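Long-range contact in Poly(A) ribonuclease pop2 (Schizosaccharomyces pombe, PDB 2P51), which removes poly(A) tails from mRNA as a metal-dependent 3'-exoribonuclease, the catalytic component of the CCR4-NOT core complex: residues V47-V57 / W164-Y175. Sequence-based numbering, arbitrary orientation.
Sequences VVSMDTEFPGV and WITFHSGYDFAY. With MG (magnesium ion), chain C; MG (magnesium ion), chain B.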
ATOM      1  N   VAL A  47      -6.846   2.767 -11.876  1.00 12.18           N
ATOM      2  CA  VAL A  47      -7.185   2.793 -10.442  1.00 11.23           C
ATOM      3  C   VAL A  47      -6.233   1.785  -9.764  1.00 12.17           C
ATOM      4  O   VAL A  47      -6.321   0.588 -10.019  1.00 13.75           O
ATOM      5  CB  VAL A  47      -8.653   2.508 -10.148  1.00 11.91           C
ATOM      6  CG1 VAL A  47      -8.911   2.547  -8.625  1.00 13.64           C
ATOM      7  CG2 VAL A  47      -9.559   3.501 -10.855  1.00 12.95           C
ATOM      8  N   VAL A  48      -5.308   2.312  -8.948  1.00 12.26           N
ATOM      9  CA  VAL A  48      -4.312   1.438  -8.315  1.00 11.88           C
ATOM     10  C   VAL A  48      -4.597   1.295  -6.822  1.00 11.65           C
ATOM     11  O   VAL A  48      -4.581   2.350  -6.139  1.00 12.46           O
ATOM     12  CB  VAL A  48      -2.922   2.041  -8.478  1.00 12.06           C
ATOM     13  CG1 VAL A  48      -1.884   1.138  -7.794  1.00 13.52           C
ATOM     14  CG2 VAL A  48      -2.541   2.269  -9.949  1.00 13.55           C
ATOM     15  N   SER A  49      -4.830   0.092  -6.327  1.00 12.10           N
ATOM     16  CA  SER A  49      -5.055  -0.135  -4.881  1.00 10.64           C
ATOM     17  C   SER A  49      -3.778  -0.684  -4.279  1.00 10.26           C
ATOM     18  O   SER A  49      -3.154  -1.534  -4.967  1.00 11.57           O
ATOM     19  CB  SER A  49      -6.239  -1.088  -4.628  1.00 14.51           C
ATOM     20  OG  SER A  49      -7.412  -0.462  -5.189  1.00 14.57           O
ATOM     21  N   MET A  50      -3.425  -0.226  -3.067  1.00 10.86           N
ATOM     22  CA  MET A  50      -2.081  -0.534  -2.567  1.00 10.35           C
ATOM     23  C   MET A  50      -2.123  -0.915  -1.101  1.00 10.42           C
ATOM     24  O   MET A  50      -2.947  -0.396  -0.323  1.00 12.75           O
ATOM     25  CB  MET A  50      -1.161   0.686  -2.789  1.00 11.41           C
ATOM     26  CG  MET A  50       0.254   0.595  -2.285  1.00 14.00           C
ATOM     27  SD  MET A  50       0.415   1.064  -0.532  1.00 15.39           S
ATOM     28  CE  MET A  50       0.300   2.862  -0.714  1.00 14.59           C
ATOM     29  N   ASP A  51      -1.177  -1.817  -0.793  1.00 10.94           N
ATOM     30  CA  ASP A  51      -0.879  -2.167   0.592  1.00 11.17           C
ATOM     31  C   ASP A  51       0.619  -2.440   0.725  1.00 10.46           C
ATOM     32  O   ASP A  51       1.245  -2.697  -0.345  1.00 12.01           O
ATOM     33  CB  ASP A  51      -1.645  -3.414   1.077  1.00 13.19           C
ATOM     34  CG  ASP A  51      -1.497  -3.666   2.575  1.00 13.74           C
ATOM     35  OD1 ASP A  51      -1.399  -2.665   3.329  1.00 13.49           O
ATOM     36  OD2 ASP A  51      -1.491  -4.860   2.932  1.00 16.26           O
ATOM     37  N   THR A  52       1.162  -2.430   1.947  1.00 12.05           N
ATOM     38  CA  THR A  52       2.551  -2.849   2.093  1.00 11.08           C
ATOM     39  C   THR A  52       2.659  -3.772   3.314  1.00 10.32           C
ATOM     40  O   THR A  52       1.811  -3.747   4.198  1.00 14.11           O
ATOM     41  CB  THR A  52       3.565  -1.703   2.335  1.00 12.67           C
ATOM     42  OG1 THR A  52       3.420  -1.204   3.664  1.00 13.64           O
ATOM     43  CG2 THR A  52       3.358  -0.553   1.316  1.00 12.75           C
ATOM     44  N   GLU A  53       3.682  -4.626   3.341  1.00 11.71           N
ATOM     45  CA  GLU A  53       4.002  -5.339   4.563  1.00 11.20           C
ATOM     46  C   GLU A  53       5.410  -4.856   4.997  1.00 11.44           C
ATOM     47  O   GLU A  53       6.288  -4.602   4.150  1.00 13.82           O
ATOM     48  CB  GLU A  53       3.993  -6.853   4.396  1.00 12.57           C
ATOM     49  CG  GLU A  53       2.713  -7.464   3.847  1.00 14.00           C
ATOM     50  CD  GLU A  53       1.482  -7.167   4.654  1.00 14.82           C
ATOM     51  OE1 GLU A  53       1.528  -7.109   5.888  1.00 16.29           O
ATOM     52  OE2 GLU A  53       0.399  -6.974   4.020  1.00 16.43           O
ATOM     53  N   PHE A  54       5.642  -4.757   6.287  1.00 12.76           N
ATOM     54  CA  PHE A  54       6.873  -4.236   6.864  1.00 12.15           C
ATOM     55  C   PHE A  54       6.975  -4.805   8.277  1.00 10.94           C
ATOM     56  O   PHE A  54       6.000  -5.410   8.760  1.00 14.97           O
ATOM     57  CB  PHE A  54       6.845  -2.707   6.851  1.00 12.38           C
ATOM     58  CG  PHE A  54       5.600  -2.116   7.487  1.00 13.06           C
ATOM     59  CD1 PHE A  54       5.540  -1.879   8.859  1.00 12.77           C
ATOM     60  CD2 PHE A  54       4.505  -1.777   6.687  1.00 14.36           C
ATOM     61  CE1 PHE A  54       4.412  -1.335   9.433  1.00 14.17           C
ATOM     62  CE2 PHE A  54       3.359  -1.254   7.264  1.00 16.11           C
ATOM     63  CZ  PHE A  54       3.339  -1.029   8.638  1.00 16.31           C
ATOM     64  N   PRO A  55       8.117  -4.709   8.909  1.00 14.30           N
ATOM     65  CA  PRO A  55       8.327  -5.476  10.162  1.00 17.39           C
ATOM     66  C   PRO A  55       7.797  -4.816  11.420  1.00 16.10           C
ATOM     67  O   PRO A  55       8.413  -4.871  12.497  1.00 16.94           O
ATOM     68  CB  PRO A  55       9.846  -5.652  10.206  1.00 22.03           C
ATOM     69  CG  PRO A  55      10.453  -4.645   9.330  1.00 19.26           C
ATOM     70  CD  PRO A  55       9.369  -4.038   8.465  1.00 17.14           C
ATOM     71  N   GLY A  56       6.618  -4.203  11.302  1.00 13.80           N
ATOM     72  CA  GLY A  56       5.926  -3.725  12.484  1.00 15.86           C
ATOM     73  C   GLY A  56       6.447  -2.396  13.003  1.00 15.40           C
ATOM     74  O   GLY A  56       7.033  -1.627  12.235  1.00 17.71           O
ATOM     75  N   VAL A  57       6.176  -2.121  14.254  1.00 15.07           N
ATOM     76  CA  VAL A  57       6.641  -0.970  15.010  1.00 14.90           C
ATOM     77  C   VAL A  57       7.555  -1.474  16.135  1.00 16.05           C
ATOM     78  O   VAL A  57       7.131  -2.367  16.921  1.00 17.78           O
ATOM     79  CB  VAL A  57       5.442  -0.216  15.602  1.00 16.38           C
ATOM     80  CG1 VAL A  57       5.835   0.906  16.569  1.00 17.58           C
ATOM     81  CG2 VAL A  57       4.645   0.332  14.409  1.00 17.99           C
ATOM     82  N   TRP A 164      -5.144   6.486  -6.617  1.00 11.43           N
ATOM     83  CA  TRP A 164      -4.615   5.493  -5.676  1.00 11.08           C
ATOM     84  C   TRP A 164      -5.608   5.237  -4.550  1.00 10.79           C
ATOM     85  O   TRP A 164      -6.198   6.187  -4.002  1.00 13.24           O
ATOM     86  CB  TRP A 164      -3.290   5.978  -5.065  1.00 13.79           C
ATOM     87  CG  TRP A 164      -2.153   5.841  -6.044  1.00 12.55           C
ATOM     88  CD1 TRP A 164      -1.943   6.606  -7.169  1.00 15.44           C
ATOM     89  CD2 TRP A 164      -1.086   4.878  -5.986  1.00 12.06           C
ATOM     90  NE1 TRP A 164      -0.794   6.159  -7.808  1.00 14.64           N
ATOM     91  CE2 TRP A 164      -0.245   5.101  -7.107  1.00 14.29           C
ATOM     92  CE3 TRP A 164      -0.743   3.826  -5.091  1.00 12.41           C
ATOM     93  CZ2 TRP A 164       0.905   4.331  -7.362  1.00 12.52           C
ATOM     94  CZ3 TRP A 164       0.391   3.087  -5.369  1.00 12.92           C
ATOM     95  CH2 TRP A 164       1.215   3.320  -6.486  1.00 12.26           C
ATOM     96  N   ILE A 165      -5.826   3.974  -4.225  1.00 10.88           N
ATOM     97  CA  ILE A 165      -6.768   3.532  -3.188  1.00 11.44           C
ATOM     98  C   ILE A 165      -6.001   2.819  -2.105  1.00 11.43           C
ATOM     99  O   ILE A 165      -5.190   1.947  -2.411  1.00 12.50           O
ATOM    100  CB  ILE A 165      -7.823   2.587  -3.777  1.00 12.63           C
ATOM    101  CG1 ILE A 165      -8.478   3.140  -5.020  1.00 13.60           C
ATOM    102  CG2 ILE A 165      -8.850   2.214  -2.680  1.00 15.39           C
ATOM    103  CD1 ILE A 165      -9.177   4.480  -4.780  1.00 16.47           C
ATOM    104  N   THR A 166      -6.248   3.201  -0.833  1.00 11.46           N
ATOM    105  CA  THR A 166      -5.464   2.641   0.275  1.00 11.39           C
ATOM    106  C   THR A 166      -6.403   2.385   1.433  1.00 11.32           C
ATOM    107  O   THR A 166      -7.598   2.680   1.352  1.00 13.09           O
ATOM    108  CB  THR A 166      -4.341   3.616   0.694  1.00 13.67           C
ATOM    109  OG1 THR A 166      -4.978   4.841   1.106  1.00 14.58           O
ATOM    110  CG2 THR A 166      -3.376   3.911  -0.484  1.00 16.58           C
ATOM    111  N   PHE A 167      -5.836   1.823   2.517  1.00 11.52           N
ATOM    112  CA  PHE A 167      -6.644   1.621   3.728  1.00 12.70           C
ATOM    113  C   PHE A 167      -5.733   1.895   4.926  1.00 12.72           C
ATOM    114  O   PHE A 167      -4.719   1.163   5.102  1.00 15.18           O
ATOM    115  CB  PHE A 167      -7.216   0.196   3.765  1.00 13.22           C
ATOM    116  CG  PHE A 167      -8.080  -0.060   4.998  1.00 15.33           C
ATOM    117  CD1 PHE A 167      -9.443   0.154   4.932  1.00 17.47           C
ATOM    118  CD2 PHE A 167      -7.503  -0.534   6.195  1.00 17.24           C
ATOM    119  CE1 PHE A 167     -10.282  -0.052   6.028  1.00 21.50           C
ATOM    120  CE2 PHE A 167      -8.306  -0.682   7.312  1.00 21.56           C
ATOM    121  CZ  PHE A 167      -9.669  -0.442   7.216  1.00 23.02           C
ATOM    122  N   HIS A 168      -6.070   2.875   5.759  1.00 12.95           N
ATOM    123  CA  HIS A 168      -5.308   3.210   6.978  1.00 14.07           C
ATOM    124  C   HIS A 168      -3.843   3.382   6.599  1.00 13.88           C
ATOM    125  O   HIS A 168      -2.925   2.644   7.006  1.00 15.78           O
ATOM    126  CB  HIS A 168      -5.512   2.123   8.033  1.00 16.60           C
ATOM    127  CG  HIS A 168      -5.274   2.566   9.442  1.00 18.00           C
ATOM    128  ND1 HIS A 168      -4.411   3.584   9.797  1.00 21.56           N
ATOM    129  CD2 HIS A 168      -5.806   2.109  10.612  1.00 16.30           C
ATOM    130  CE1 HIS A 168      -4.430   3.730  11.118  1.00 22.02           C
ATOM    131  NE2 HIS A 168      -5.275   2.829  11.640  1.00 16.77           N
ATOM    132  N   SER A 169      -3.649   4.365   5.741  1.00 13.83           N
ATOM    133  CA  SER A 169      -2.566   4.386   4.790  1.00 16.90           C
ATOM    134  C   SER A 169      -1.285   5.090   5.227  1.00 16.24           C
ATOM    135  O   SER A 169      -0.382   5.162   4.394  1.00 15.86           O
ATOM    136  CB  SER A 169      -3.033   5.111   3.482  1.00 20.41           C
ATOM    137  OG  SER A 169      -3.345   6.459   3.891  1.00 24.19           O
ATOM    138  N   GLY A 170      -1.152   5.635   6.447  1.00 15.30           N
ATOM    139  CA  GLY A 170       0.029   6.451   6.783  1.00 15.03           C
ATOM    140  C   GLY A 170       1.324   5.684   6.553  1.00 15.46           C
ATOM    141  O   GLY A 170       2.249   6.173   5.885  1.00 16.01           O
ATOM    142  N   TYR A 171       1.439   4.494   7.144  1.00 14.74           N
ATOM    143  CA  TYR A 171       2.678   3.737   6.960  1.00 13.98           C
ATOM    144  C   TYR A 171       2.851   3.289   5.521  1.00 13.50           C
ATOM    145  O   TYR A 171       3.985   3.367   5.011  1.00 14.00           O
ATOM    146  CB  TYR A 171       2.745   2.485   7.885  1.00 14.09           C
ATOM    147  CG  TYR A 171       3.146   2.797   9.308  1.00 14.78           C
ATOM    148  CD1 TYR A 171       2.257   3.425  10.203  1.00 16.47           C
ATOM    149  CD2 TYR A 171       4.405   2.439   9.816  1.00 15.11           C
ATOM    150  CE1 TYR A 171       2.619   3.699  11.524  1.00 16.89           C
ATOM    151  CE2 TYR A 171       4.740   2.726  11.138  1.00 15.46           C
ATOM    152  CZ  TYR A 171       3.877   3.346  11.998  1.00 17.87           C
ATOM    153  OH  TYR A 171       4.222   3.630  13.312  1.00 19.85           O
ATOM    154  N   ASP A 172       1.799   2.795   4.892  1.00 13.51           N
ATOM    155  CA  ASP A 172       1.886   2.261   3.543  1.00 13.92           C
ATOM    156  C   ASP A 172       2.385   3.328   2.567  1.00 13.61           C
ATOM    157  O   ASP A 172       3.322   3.117   1.760  1.00 15.00           O
ATOM    158  CB  ASP A 172       0.522   1.706   3.154  1.00 13.21           C
ATOM    159  CG  ASP A 172       0.089   0.459   3.857  1.00 13.09           C
ATOM    160  OD1 ASP A 172       1.014  -0.230   4.379  1.00 13.71           O
ATOM    161  OD2 ASP A 172      -1.114   0.132   3.978  1.00 13.80           O
ATOM    162  N   PHE A 173       1.772   4.530   2.648  1.00 14.22           N
ATOM    163  CA  PHE A 173       2.216   5.619   1.759  1.00 14.63           C
ATOM    164  C   PHE A 173       3.629   6.065   2.155  1.00 16.11           C
ATOM    165  O   PHE A 173       4.442   6.410   1.271  1.00 16.33           O
ATOM    166  CB  PHE A 173       1.297   6.837   1.824  1.00 17.79           C
ATOM    167  CG  PHE A 173       0.198   6.907   0.794  1.00 15.95           C
ATOM    168  CD1 PHE A 173       0.463   6.686  -0.551  1.00 16.72           C
ATOM    169  CD2 PHE A 173      -1.096   7.181   1.165  1.00 14.85           C
ATOM    170  CE1 PHE A 173      -0.509   6.726  -1.568  1.00 15.23           C
ATOM    171  CE2 PHE A 173      -2.063   7.248   0.179  1.00 16.55           C
ATOM    172  CZ  PHE A 173      -1.812   7.021  -1.161  1.00 17.77           C
ATOM    173  N   ALA A 174       3.959   6.115   3.445  1.00 14.66           N
ATOM    174  CA  ALA A 174       5.305   6.527   3.864  1.00 14.10           C
ATOM    175  C   ALA A 174       6.335   5.575   3.268  1.00 14.41           C
ATOM    176  O   ALA A 174       7.423   6.016   2.822  1.00 15.47           O
ATOM    177  CB  ALA A 174       5.426   6.640   5.372  1.00 15.59           C
ATOM    178  N   TYR A 175       6.042   4.264   3.236  1.00 14.39           N
ATOM    179  CA  TYR A 175       7.042   3.325   2.676  1.00 13.98           C
ATOM    180  C   TYR A 175       7.237   3.568   1.188  1.00 13.81           C
ATOM    181  O   TYR A 175       8.379   3.426   0.724  1.00 15.92           O
ATOM    182  CB  TYR A 175       6.611   1.878   2.934  1.00 14.13           C
ATOM    183  CG  TYR A 175       7.206   1.391   4.255  1.00 13.33           C
ATOM    184  CD1 TYR A 175       6.474   1.160   5.400  1.00 14.33           C
ATOM    185  CD2 TYR A 175       8.578   1.192   4.279  1.00 14.07           C
ATOM    186  CE1 TYR A 175       7.054   0.712   6.596  1.00 14.49           C
ATOM    187  CE2 TYR A 175       9.163   0.768   5.441  1.00 14.76           C
ATOM    188  CZ  TYR A 175       8.424   0.530   6.591  1.00 14.22           C
ATOM    189  OH  TYR A 175       9.091   0.106   7.706  1.00 16.20           O
TER
HETATM  190 MG    MG C2002      -1.384  -6.059   4.630  0.86 15.85          MG
HETATM  191 MG    MG B2001      -2.011  -1.541   4.929  1.00 14.74          MG
HETATM  192  O   HOH W   1      -3.011   1.179   2.124  0.97 14.43           O
HETATM  193  O   HOH W   2      -0.280  -4.559   5.658  0.78 15.06           O
HETATM  194  O   HOH W   3       7.526   0.607  10.402  1.00 18.09           O
HETATM  195  O   HOH W   4      -3.845  -1.097   4.099  0.91 13.04           O
HETATM  196  O   HOH W   5      -2.765  -0.340   6.520  0.94 14.63           O
HETATM  197  O   HOH W   6      -0.285  -1.820   6.029  1.00 14.45           O
HETATM  198  O   HOH W   7      -2.720  -3.208   5.788  0.98 18.10           O
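Asp51 and Asp172 share one magnesium ion. Asp51 OD1 and Asp172 OD2 bind it at 2.0 and 2.1 Å; four waters complete the shell. Their carboxylate planes stand 80° apart. Asp51 OD1 and Asp172 OD2 lie 2.9 Å apart, and the shared metal probably offsets their like charges. Asp51 OD2 turns to the second magnesium ion, which Glu53 OE2 and Asp241 also bind. Asp172 OD1 accepts from Thr52 OG1 at 2.7 Å, on the anti side, 28° out of the carboxylate plane. A metal-bound water also donates to it, and Thr52 N weakly. This limits carboxylate rotation. A water accepts from Phe167 N and lies 2.9 Å from both Met50 O and Asp172 OD2.

This is the two-metal centre of the DEDD nuclease fold. Strand 47-53 pairs in parallel with strand 163-166. The start of helix 170-181 runs nearly at right angles to strand 47-53 and brings Asp172 beside Thr52. Ile165 N donates to Val48 O at 2.8 Å, and Met50 N donates to Ile165 O. Val48 CG1 sits over one face of the Trp164 ring, whose NE1 is satisfied by Leu156 O.

Phe54 CG lies between backbone N and carbonyl carbon (chi1 53°), which swings the ring against the helix. Tyr175 CE1 meets one ring face, 3.3 Å from Phe54 CG. Phe54 CZ meets Tyr171 CB at 3.6 Å, the ring planes near parallel but slid apart. An alanine here would remove the Phe54 ring and is likely to open a gap beside both tyrosines. Tyr175 OH bonds to Leu83 O and accepts from a water that also donates to Gly56 O.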